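Local coordinates for 6-carboxyhexanoate--coa ligase (Bacillus subtilis, PDB 5FLG), which is an enzyme of the 6-carboxyhexanoate--CoA ligase family and binds pimelic acid, magnesium ions and a phosphoaminophosphonic acid-adenylate ester, at residues N84-P89 and Q213-M218. Residues are numbered along the deposited sequence; the frame is centred on the assembly and turned at random.
Sequences NEVSCP and QRITAM. With PML (pimelic acid), chain C.
N84 grips the carbonyl oxygen of R214 twice: its backbone N donates at 2.8 Å to R214 O, and its side-chain ND2 reaches the same R214 O at 3.0 Å from above the carbonyl plane. With CG opposite the carbonyl carbon (chi1 -58°), the amide swings across to the neighbouring strand, where ND2 also gives a nearly straight bond to Q213 OE1 (2.9 Å); the two amide planes lie 37° apart. In return T216 N donates to N84 O, completing the parallel bridge between N84 and I215 where edge strand 81-84 runs out beside strand 211-215.

Past the strand ends, a side-chain hydroxyl replaces the backbone carbonyl as acceptor: T216 OG1 accepts from V86 N at 3.1 Å. A nearly straight CA-H...O contact joins P89 CA, opening helix 89-102, to A217 O (3.6 Å). Apolar packing is limited to V86 CG2, 4.0 Å from A217 CB and 4.1 Å from I215 CG2.

The R214 guanidinium meets pimelic acid with its edge, NE bonding O11 (3.0 Å) and NH2 bonding O12, while NH1 is held by T83. With N84 tying down its backbone, R214 is consistent with a guanidinium placed from both ends.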
ATOM      1  N   ASN A  84      23.535 -25.964 -12.387  1.00 31.15           N
ATOM      2  CA  ASN A  84      24.656 -26.000 -13.298  1.00 30.68           C
ATOM      3  C   ASN A  84      25.716 -25.076 -12.773  1.00 30.00           C
ATOM      4  O   ASN A  84      25.564 -23.849 -12.834  1.00 30.79           O
ATOM      5  CB  ASN A  84      24.223 -25.508 -14.677  1.00 30.25           C
ATOM      6  CG  ASN A  84      23.080 -26.321 -15.244  1.00 32.04           C
ATOM      7  OD1 ASN A  84      23.296 -27.398 -15.758  1.00 31.06           O
ATOM      8  ND2 ASN A  84      21.852 -25.853 -15.042  1.00 34.95           N
ATOM      9  N   GLU A  85      26.840 -25.657 -12.389  1.00 35.32           N
ATOM     10  CA  GLU A  85      27.975 -24.883 -11.865  1.00 40.43           C
ATOM     11  C   GLU A  85      28.792 -24.411 -13.049  1.00 38.60           C
ATOM     12  O   GLU A  85      29.231 -25.208 -13.854  1.00 43.79           O
ATOM     13  CB  GLU A  85      28.847 -25.767 -10.964  1.00 44.57           C
ATOM     14  CG  GLU A  85      28.063 -26.501  -9.894  1.00 46.84           C
ATOM     15  CD  GLU A  85      27.923 -25.688  -8.617  1.00 59.01           C
ATOM     16  OE1 GLU A  85      28.644 -24.681  -8.469  1.00 62.61           O
ATOM     17  OE2 GLU A  85      27.086 -26.040  -7.761  1.00 68.57           O
ATOM     18  N   VAL A  86      28.989 -23.115 -13.160  1.00 36.00           N
ATOM     19  CA  VAL A  86      29.835 -22.579 -14.188  1.00 37.19           C
ATOM     20  C   VAL A  86      30.851 -21.650 -13.537  1.00 37.15           C
ATOM     21  O   VAL A  86      30.741 -21.333 -12.363  1.00 43.15           O
ATOM     22  CB  VAL A  86      29.020 -21.819 -15.253  1.00 34.65           C
ATOM     23  CG1 VAL A  86      28.063 -22.771 -15.977  1.00 34.14           C
ATOM     24  CG2 VAL A  86      28.252 -20.682 -14.602  1.00 35.77           C
ATOM     25  N   SER A  87      31.867 -21.251 -14.285  1.00 40.09           N
ATOM     26  CA  SER A  87      33.009 -20.553 -13.705  1.00 39.12           C
ATOM     27  C   SER A  87      32.999 -19.053 -13.988  1.00 43.33           C
ATOM     28  O   SER A  87      33.767 -18.295 -13.392  1.00 50.75           O
ATOM     29  CB  SER A  87      34.268 -21.177 -14.272  1.00 40.19           C
ATOM     30  OG  SER A  87      34.152 -22.593 -14.246  1.00 45.65           O
ATOM     31  N   CYS A  88      32.154 -18.622 -14.915  1.00 39.59           N
ATOM     32  CA  CYS A  88      32.045 -17.193 -15.235  1.00 43.77           C
ATOM     33  C   CYS A  88      30.723 -16.920 -15.955  1.00 41.97           C
ATOM     34  O   CYS A  88      30.111 -17.839 -16.497  1.00 40.75           O
ATOM     35  CB  CYS A  88      33.212 -16.757 -16.132  1.00 45.49           C
ATOM     36  SG  CYS A  88      33.049 -17.297 -17.850  1.00 52.90           S
ATOM     37  N   PRO A  89      30.340 -15.645 -16.056  1.00 41.61           N
ATOM     38  CA  PRO A  89      29.059 -15.266 -16.634  1.00 39.34           C
ATOM     39  C   PRO A  89      28.923 -15.633 -18.096  1.00 39.73           C
ATOM     40  O   PRO A  89      27.836 -15.966 -18.533  1.00 38.86           O
ATOM     41  CB  PRO A  89      29.021 -13.753 -16.461  1.00 37.37           C
ATOM     42  CG  PRO A  89      29.981 -13.476 -15.352  1.00 42.45           C
ATOM     43  CD  PRO A  89      31.053 -14.494 -15.490  1.00 42.65           C
ATOM     44  N   GLN A 213      16.567 -24.794 -14.156  1.00 26.00           N
ATOM     45  CA  GLN A 213      17.973 -25.024 -14.391  1.00 25.72           C
ATOM     46  C   GLN A 213      18.735 -23.828 -13.869  1.00 27.33           C
ATOM     47  O   GLN A 213      18.770 -22.796 -14.518  1.00 29.00           O
ATOM     48  CB  GLN A 213      18.239 -25.209 -15.883  1.00 29.28           C
ATOM     49  CG  GLN A 213      17.653 -26.491 -16.460  1.00 28.05           C
ATOM     50  CD  GLN A 213      18.502 -27.713 -16.161  1.00 30.78           C
ATOM     51  OE1 GLN A 213      19.722 -27.627 -15.976  1.00 33.96           O
ATOM     52  NE2 GLN A 213      17.855 -28.861 -16.081  1.00 30.43           N
ATOM     53  N   ARG A 214      19.251 -23.927 -12.634  1.00 25.19           N
ATOM     54  CA  ARG A 214      20.004 -22.829 -12.066  1.00 23.05           C
ATOM     55  C   ARG A 214      21.353 -22.732 -12.747  1.00 24.30           C
ATOM     56  O   ARG A 214      22.004 -23.730 -12.965  1.00 29.12           O
ATOM     57  CB  ARG A 214      20.221 -23.073 -10.556  1.00 28.88           C
ATOM     58  CG  ARG A 214      18.948 -23.326  -9.816  1.00 30.94           C
ATOM     59  CD  ARG A 214      19.181 -23.639  -8.353  1.00 34.93           C
ATOM     60  NE  ARG A 214      19.686 -22.481  -7.649  1.00 34.24           N
ATOM     61  CZ  ARG A 214      20.776 -22.480  -6.893  1.00 38.16           C
ATOM     62  NH1 ARG A 214      21.521 -23.561  -6.795  1.00 41.68           N
ATOM     63  NH2 ARG A 214      21.133 -21.378  -6.252  1.00 37.24           N
ATOM     64  N   ILE A 215      21.828 -21.511 -12.945  1.00 25.64           N
ATOM     65  CA  ILE A 215      23.113 -21.274 -13.517  1.00 30.33           C
ATOM     66  C   ILE A 215      23.895 -20.314 -12.599  1.00 31.62           C
ATOM     67  O   ILE A 215      23.481 -19.176 -12.368  1.00 32.59           O
ATOM     68  CB  ILE A 215      22.951 -20.665 -14.916  1.00 30.55           C
ATOM     69  CG1 ILE A 215      22.139 -21.623 -15.814  1.00 30.71           C
ATOM     70  CG2 ILE A 215      24.309 -20.381 -15.509  1.00 32.53           C
ATOM     71  CD1 ILE A 215      21.784 -21.071 -17.179  1.00 30.86           C
ATOM     72  N   THR A 216      25.009 -20.783 -12.042  1.00 32.83           N
ATOM     73  CA  THR A 216      25.550 -20.137 -10.838  1.00 33.58           C
ATOM     74  C   THR A 216      26.260 -18.799 -11.082  1.00 34.18           C
ATOM     75  O   THR A 216      26.381 -17.998 -10.169  1.00 40.24           O
ATOM     76  CB  THR A 216      26.509 -21.045 -10.068  1.00 31.58           C
ATOM     77  OG1 THR A 216      27.616 -21.419 -10.909  1.00 29.55           O
ATOM     78  CG2 THR A 216      25.784 -22.246  -9.552  1.00 32.42           C
ATOM     79  N   ALA A 217      26.608 -18.506 -12.320  1.00 32.97           N
ATOM     80  CA  ALA A 217      27.059 -17.176 -12.662  1.00 34.57           C
ATOM     81  C   ALA A 217      26.416 -16.742 -13.966  1.00 32.51           C
ATOM     82  O   ALA A 217      26.664 -17.353 -15.011  1.00 33.95           O
ATOM     83  CB  ALA A 217      28.578 -17.158 -12.805  1.00 37.57           C
ATOM     84  N   MET A 218      25.725 -15.601 -13.938  1.00 33.65           N
ATOM     85  CA  MET A 218      25.013 -15.112 -15.143  1.00 35.61           C
ATOM     86  C   MET A 218      25.373 -13.656 -15.446  1.00 35.96           C
ATOM     87  O   MET A 218      24.940 -13.081 -16.455  1.00 31.45           O
ATOM     88  CB  MET A 218      23.501 -15.241 -14.953  1.00 33.15           C
ATOM     89  CG  MET A 218      22.984 -16.666 -15.016  1.00 36.92           C
ATOM     90  SD  MET A 218      22.974 -17.292 -16.712  1.00 43.61           S
ATOM     91  CE  MET A 218      21.404 -16.693 -17.308  1.00 40.21           C
TER
HETATM   92  C1  PML C 701      18.257 -19.038  -7.624  1.00 47.65           C
HETATM   93  O11 PML C 701      17.820 -20.185  -7.968  1.00 33.44           O
HETATM   94  O12 PML C 701      19.204 -18.932  -6.767  1.00 38.63           O
HETATM   95  C2  PML C 701      17.905 -17.863  -8.555  1.00 40.91           C
HETATM   96  C3  PML C 701      17.245 -16.644  -7.929  1.00 43.59           C
HETATM   97  C4  PML C 701      17.597 -15.322  -8.634  1.00 36.86           C
HETATM   98  C5  PML C 701      16.404 -14.462  -9.011  1.00 47.91           C
HETATM   99  C6  PML C 701      16.517 -12.999  -8.593  1.00 46.34           C
HETATM  100  C7  PML C 701      16.672 -12.840  -7.079  1.00 53.70           C
HETATM  101  O71 PML C 701      15.778 -13.294  -6.326  1.00 55.69           O
HETATM  102  O72 PML C 701      17.627 -12.158  -6.629  1.00 48.81           O